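Local atomic coordinates of putative Glycosidase (Bacteroides thetaiotaomicron, PDB entry 3R67), a protein that is a putative glycosidase whose regular structure is nearly all beta-strand, in a fold consistent with a five-bladed beta-propeller. Residues A[18-23]-A[346-351]; A[248-253]-A[326-331]. One frame throughout, in Å; residues are numbered along the deposited sequence.

Interaction 1: residues A[18-23]-A[346-351]; sequences QRPEGI and VAVAVY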
loop_
_atom_site.group_PDB
_atom_site.type_symbol
_atom_site.label_atom_id
_atom_site.label_comp_id
_atom_site.label_asym_id
_atom_site.label_seq_id
_atom_site.Cartn_x
_atom_site.Cartn_y
_atom_site.Cartn_z
ATOM N N GLN A 18 6.124 12.498 11.962
ATOM C CA GLN A 18 5.381 12.961 13.133
ATOM C C GLN A 18 3.913 13.174 12.833
ATOM O O GLN A 18 3.551 13.625 11.739
ATOM C CB GLN A 18 5.983 14.289 13.633
ATOM C CG GLN A 18 7.473 14.222 14.007
ATOM C CD GLN A 18 7.782 13.288 15.156
ATOM O OE1 GLN A 18 7.003 13.151 16.112
ATOM N NE2 GLN A 18 8.964 12.679 15.117
ATOM N N ARG A 19 3.064 12.879 13.821
ATOM C CA ARG A 19 1.615 13.066 13.722
ATOM C C ARG A 19 1.281 14.560 13.800
ATOM O O ARG A 19 1.586 15.192 14.812
ATOM C CB ARG A 19 0.881 12.274 14.835
ATOM C CG ARG A 19 0.904 10.774 14.646
ATOM C CD ARG A 19 0.697 10.016 15.944
ATOM N NE ARG A 19 0.757 8.562 15.733
ATOM C CZ ARG A 19 1.872 7.838 15.714
ATOM N NH1 ARG A 19 3.057 8.423 15.843
ATOM N NH2 ARG A 19 1.813 6.524 15.524
ATOM N N PRO A 20 0.709 15.166 12.732
ATOM C CA PRO A 20 0.323 16.586 12.818
ATOM C C PRO A 20 -0.840 16.753 13.788
ATOM O O PRO A 20 -1.742 15.897 13.808
ATOM C CB PRO A 20 -0.061 16.937 11.383
ATOM C CG PRO A 20 -0.487 15.651 10.785
ATOM C CD PRO A 20 0.242 14.553 11.467
ATOM N N GLU A 21 -0.811 17.814 14.606
ATOM C CA GLU A 21 -1.784 18.055 15.678
ATOM C C GLU A 21 -3.178 18.342 15.126
ATOM O O GLU A 21 -3.324 19.106 14.157
ATOM C CB GLU A 21 -1.349 19.225 16.592
ATOM C CG GLU A 21 -0.021 19.017 17.307
ATOM C CD GLU A 21 1.248 19.079 16.476
ATOM O OE1 GLU A 21 1.214 19.657 15.363
ATOM O OE2 GLU A 21 2.301 18.629 16.986
ATOM N N GLY A 22 -4.162 17.693 15.765
ATOM C CA GLY A 22 -5.586 17.781 15.489
ATOM C C GLY A 22 -6.029 17.412 14.095
ATOM O O GLY A 22 -7.120 17.794 13.700
ATOM N N ILE A 23 -5.248 16.615 13.364
ATOM C CA ILE A 23 -5.549 16.275 11.971
ATOM C C ILE A 23 -6.144 14.853 11.799
ATOM O O ILE A 23 -7.040 14.681 10.963
ATOM C CB ILE A 23 -4.222 16.405 11.152
ATOM C CG1 ILE A 23 -3.801 17.884 11.025
ATOM C CG2 ILE A 23 -4.271 15.753 9.767
ATOM C CD1 ILE A 23 -4.824 18.892 10.374
ATOM N N VAL A 346 -8.000 6.159 8.424
ATOM C CA VAL A 346 -6.875 6.620 7.598
ATOM C C VAL A 346 -6.232 7.762 8.348
ATOM O O VAL A 346 -6.937 8.639 8.832
ATOM C CB VAL A 346 -7.239 7.011 6.136
ATOM C CG1 VAL A 346 -5.997 7.464 5.359
ATOM C CG2 VAL A 346 -7.923 5.867 5.402
ATOM N N ALA A 347 -4.904 7.751 8.464
ATOM C CA ALA A 347 -4.185 8.829 9.151
ATOM C C ALA A 347 -2.947 9.231 8.344
ATOM O O ALA A 347 -2.558 8.538 7.403
ATOM C CB ALA A 347 -3.802 8.400 10.572
ATOM N N VAL A 348 -2.356 10.380 8.695
ATOM C CA VAL A 348 -1.159 10.914 8.047
ATOM C C VAL A 348 -0.094 11.238 9.129
ATOM O O VAL A 348 -0.421 11.591 10.267
ATOM C CB VAL A 348 -1.490 12.169 7.150
ATOM C CG1 VAL A 348 -2.067 13.337 7.963
ATOM C CG2 VAL A 348 -0.279 12.627 6.334
ATOM N N ALA A 349 1.176 11.052 8.752
ATOM C CA ALA A 349 2.398 11.430 9.461
ATOM C C ALA A 349 3.229 12.299 8.512
ATOM O O ALA A 349 3.181 12.084 7.297
ATOM C CB ALA A 349 3.165 10.208 9.948
ATOM N N VAL A 350 3.928 13.314 9.040
ATOM C CA VAL A 350 4.690 14.255 8.211
ATOM C C VAL A 350 6.158 14.193 8.575
ATOM O O VAL A 350 6.522 14.181 9.757
ATOM C CB VAL A 350 4.157 15.720 8.348
ATOM C CG1 VAL A 350 4.873 16.674 7.384
ATOM C CG2 VAL A 350 2.636 15.796 8.135
ATOM N N TYR A 351 7.002 14.153 7.534
ATOM C CA TYR A 351 8.447 14.182 7.647
ATOM C C TYR A 351 8.966 15.397 6.895
ATOM O O TYR A 351 8.783 15.502 5.675
ATOM C CB TYR A 351 9.074 12.872 7.143
ATOM C CG TYR A 351 10.553 12.922 6.850
ATOM C CD1 TYR A 351 11.479 13.144 7.867
ATOM C CD2 TYR A 351 11.037 12.661 5.573
ATOM C CE1 TYR A 351 12.848 13.204 7.601
ATOM C CE2 TYR A 351 12.406 12.687 5.298
ATOM C CZ TYR A 351 13.309 12.956 6.321
ATOM O OH TYR A 351 14.658 13.003 6.084
#
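A chi1 of 62° sets CG1 of Val-348 between its own backbone N and carbonyl carbon, from where it reaches both Pro-20 and Ile-23. At Val-350 chi1 is -175°, which leaves CG2 beside the backbone N and directed at the same proline. The ring of Pro-20 therefore bears on two valines: its CG lies 4.0 Å from Val-348 CG1 and 4.1 Å from Val-350 CG2, the ring crossing the side chain of Val-348 at roughly a right angle. CG2 of Ile-23 comes to the same methyl, 3.7 Å from Val-348 CG1.

The backbones are joined by a reciprocal pair of bonds. Gln-18 N donates to Val-350 O at 2.8 Å, and Val-350 N returns the bond to Gln-18 O at 2.7 Å. Both are nearly straight, although the donor on Val-350 O stands above the carbonyl plane, 37° out of it. Gln-18 and Val-350 thus form an antiparallel hydrogen-bonded pair, the sole bridge between the segments. The next such pair would match Pro-20 with Val-348, but proline has no N-H; its CD instead sits 3.3 Å from Val-348 O, and the N of Val-348 is bonded to the side chain of Asn-24. The amide end of Gln-18 turns to Asp-16, and Arg-19 forms a salt bridge with Glu-313. Since strand 345-351 is the last of its three-stranded sheet, an N-terminal segment bridged to its outer edge is consistent with the "Velcro" closure of a beta-propeller's final blade.

Interaction 2: residues A[248-253]-A[326-331]; sequences CGPPAI and EGLVFH. With EDO (1,2-ethanediol), chain K.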
loop_
_atom_site.group_PDB
_atom_site.type_symbol
_atom_site.label_atom_id
_atom_site.label_comp_id
_atom_site.label_asym_id
_atom_site.label_seq_id
_atom_site.Cartn_x
_atom_site.Cartn_y
_atom_site.Cartn_z
ATOM N N CYS A 248 5.265 -5.070 2.014
ATOM C CA CYS A 248 5.628 -3.823 1.374
ATOM C C CYS A 248 4.614 -2.733 1.686
ATOM O O CYS A 248 3.414 -3.002 1.803
ATOM C CB CYS A 248 5.767 -4.016 -0.128
ATOM S SG CYS A 248 7.132 -5.094 -0.586
ATOM N N GLY A 249 5.136 -1.519 1.856
ATOM C CA GLY A 249 4.328 -0.362 2.170
ATOM C C GLY A 249 4.042 0.466 0.936
ATOM O O GLY A 249 3.548 -0.054 -0.074
ATOM N N PRO A 250 4.350 1.779 0.985
ATOM C CA PRO A 250 4.077 2.630 -0.189
ATOM C C PRO A 250 5.088 2.379 -1.294
ATOM O O PRO A 250 6.042 1.657 -1.047
ATOM C CB PRO A 250 4.215 4.050 0.387
ATOM C CG PRO A 250 5.201 3.904 1.529
ATOM C CD PRO A 250 4.946 2.550 2.104
ATOM N N PRO A 251 4.992 3.029 -2.479
ATOM C CA PRO A 251 6.056 2.877 -3.475
ATOM C C PRO A 251 7.451 3.176 -2.901
ATOM O O PRO A 251 7.597 4.036 -2.020
ATOM C CB PRO A 251 5.671 3.925 -4.531
ATOM C CG PRO A 251 4.193 3.965 -4.458
ATOM C CD PRO A 251 3.916 3.910 -2.985
ATOM N N ALA A 252 8.477 2.448 -3.394
ATOM C CA ALA A 252 9.866 2.669 -2.989
ATOM C C ALA A 252 10.347 3.990 -3.569
ATOM O O ALA A 252 9.832 4.422 -4.611
ATOM C CB ALA A 252 10.752 1.517 -3.435
ATOM N N ILE A 253 11.285 4.660 -2.875
ATOM C CA ILE A 253 11.800 5.958 -3.319
ATOM C C ILE A 253 13.328 5.918 -3.374
ATOM O O ILE A 253 13.983 5.511 -2.412
ATOM C CB ILE A 253 11.286 7.140 -2.395
ATOM C CG1 ILE A 253 11.794 8.544 -2.838
ATOM C CG2 ILE A 253 11.526 6.900 -0.898
ATOM C CD1 ILE A 253 11.152 9.136 -4.145
ATOM N N GLU A 326 1.123 2.882 3.455
ATOM C CA GLU A 326 0.801 2.463 2.099
ATOM C C GLU A 326 0.809 3.621 1.061
ATOM O O GLU A 326 0.888 3.352 -0.143
ATOM C CB GLU A 326 -0.595 1.842 2.171
ATOM C CG GLU A 326 -1.027 1.063 0.945
ATOM C CD GLU A 326 -2.323 0.320 1.160
ATOM O OE1 GLU A 326 -2.497 -0.313 2.220
ATOM O OE2 GLU A 326 -3.138 0.304 0.225
ATOM N N GLY A 327 0.725 4.866 1.518
ATOM C CA GLY A 327 0.785 6.046 0.662
ATOM C C GLY A 327 1.915 6.963 1.088
ATOM O O GLY A 327 2.140 7.141 2.280
ATOM N N LEU A 328 2.649 7.540 0.136
ATOM C CA LEU A 328 3.779 8.460 0.402
ATOM C C LEU A 328 3.871 9.507 -0.703
ATOM O O LEU A 328 3.984 9.147 -1.882
ATOM C CB LEU A 328 5.110 7.680 0.522
ATOM C CG LEU A 328 6.390 8.474 0.938
ATOM C CD1 LEU A 328 6.216 9.193 2.266
ATOM C CD2 LEU A 328 7.624 7.570 0.993
ATOM N N VAL A 329 3.781 10.802 -0.335
ATOM C CA VAL A 329 3.837 11.873 -1.332
ATOM C C VAL A 329 4.786 12.967 -0.853
ATOM O O VAL A 329 4.947 13.178 0.346
ATOM C CB VAL A 329 2.433 12.477 -1.703
ATOM C CG1 VAL A 329 1.497 11.410 -2.268
ATOM C CG2 VAL A 329 1.767 13.207 -0.532
ATOM N N PHE A 330 5.400 13.672 -1.816
ATOM C CA PHE A 330 6.255 14.822 -1.560
ATOM C C PHE A 330 5.478 16.042 -1.999
ATOM O O PHE A 330 5.147 16.182 -3.174
ATOM C CB PHE A 330 7.617 14.674 -2.260
ATOM C CG PHE A 330 8.589 15.784 -1.957
ATOM C CD1 PHE A 330 9.073 15.974 -0.667
ATOM C CD2 PHE A 330 9.066 16.604 -2.971
ATOM C CE1 PHE A 330 10.014 16.981 -0.399
ATOM C CE2 PHE A 330 10.018 17.589 -2.709
ATOM C CZ PHE A 330 10.474 17.787 -1.425
ATOM N N HIS A 331 5.076 16.857 -1.028
ATOM C CA HIS A 331 4.180 17.987 -1.273
ATOM C C HIS A 331 4.593 19.171 -0.435
ATOM O O HIS A 331 4.760 19.052 0.777
ATOM C CB HIS A 331 2.735 17.550 -0.947
ATOM C CG HIS A 331 1.692 18.554 -1.295
ATOM N ND1 HIS A 331 1.287 18.761 -2.610
ATOM C CD2 HIS A 331 0.935 19.321 -0.482
ATOM C CE1 HIS A 331 0.336 19.677 -2.556
ATOM N NE2 HIS A 331 0.096 20.056 -1.299
HETATM C C1 EDO K . 3.016 8.580 -5.234
HETATM O O1 EDO K . 3.001 9.193 -6.524
HETATM C C2 EDO K . 4.226 7.664 -5.085
HETATM O O2 EDO K . 4.398 7.326 -3.698
#
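Pro-250 meets Glu-326 at a classic beta bulge, and no hydrogen bond links the two segments. Evidence for the bulge is that Glu-326 and Gly-327 both face Tyr-338. The carbonyl of Glu-326 is approached by carbon atoms: Pro-250 CA makes a CA-H...O contact with Glu-326 O at 3.3 Å, and Pro-250 CB stands 3.4 Å from that oxygen. The same ring continues onto Leu-328, whose CB lies 3.7 Å from Pro-250 CB, the two side chains meeting at a slant.

Strands 245-255 and 323-331 belong to separate sheets, and the contact centre is about 8 Å from the centre of the chain, which is consistent with neighbouring blades of a beta-propeller packing together near the middle of the molecule. With chi1 at -174° Leu-328 carries CG anti to the backbone N, and chi2 then turns CD2 towards Ile-253, a looser approach of 4.4 Å to Ile-253 CG2. Backbone carbonyls of Gly-249 and Pro-250 are served from other strands: Gly-249 O accepts from Arg-123, and Pro-250 O from Ser-181. A 1,2-ethanediol, probably from the crystallisation liquor, donates from O2 to Leu-328 O at 2.6 Å, with Pro-251 CG 3.5 Å from that hydroxyl; the diol is also hydrogen-bonded to Thr-57 OG1.

From the N terminus, the chain lays residues 18-23 down early and then runs through the successive, mainly antiparallel sheets before strand 345-351 returns to them: interaction 1 closes this long excursion, with 322 residues between its segments. Interaction 2 falls wholly within it, with 72 residues between segments 248-253 and 326-331, so the two loops nest and do not cross. Both use the same three-stranded sheet, 323-331, 334-341 and 345-351, at its two outermost strands. Interaction 1 joins one edge to the N-terminal segment; interaction 2 joins the other to the preceding sheet. Their centres are 15 Å apart and their nearest atoms about 6 Å, so they do not touch.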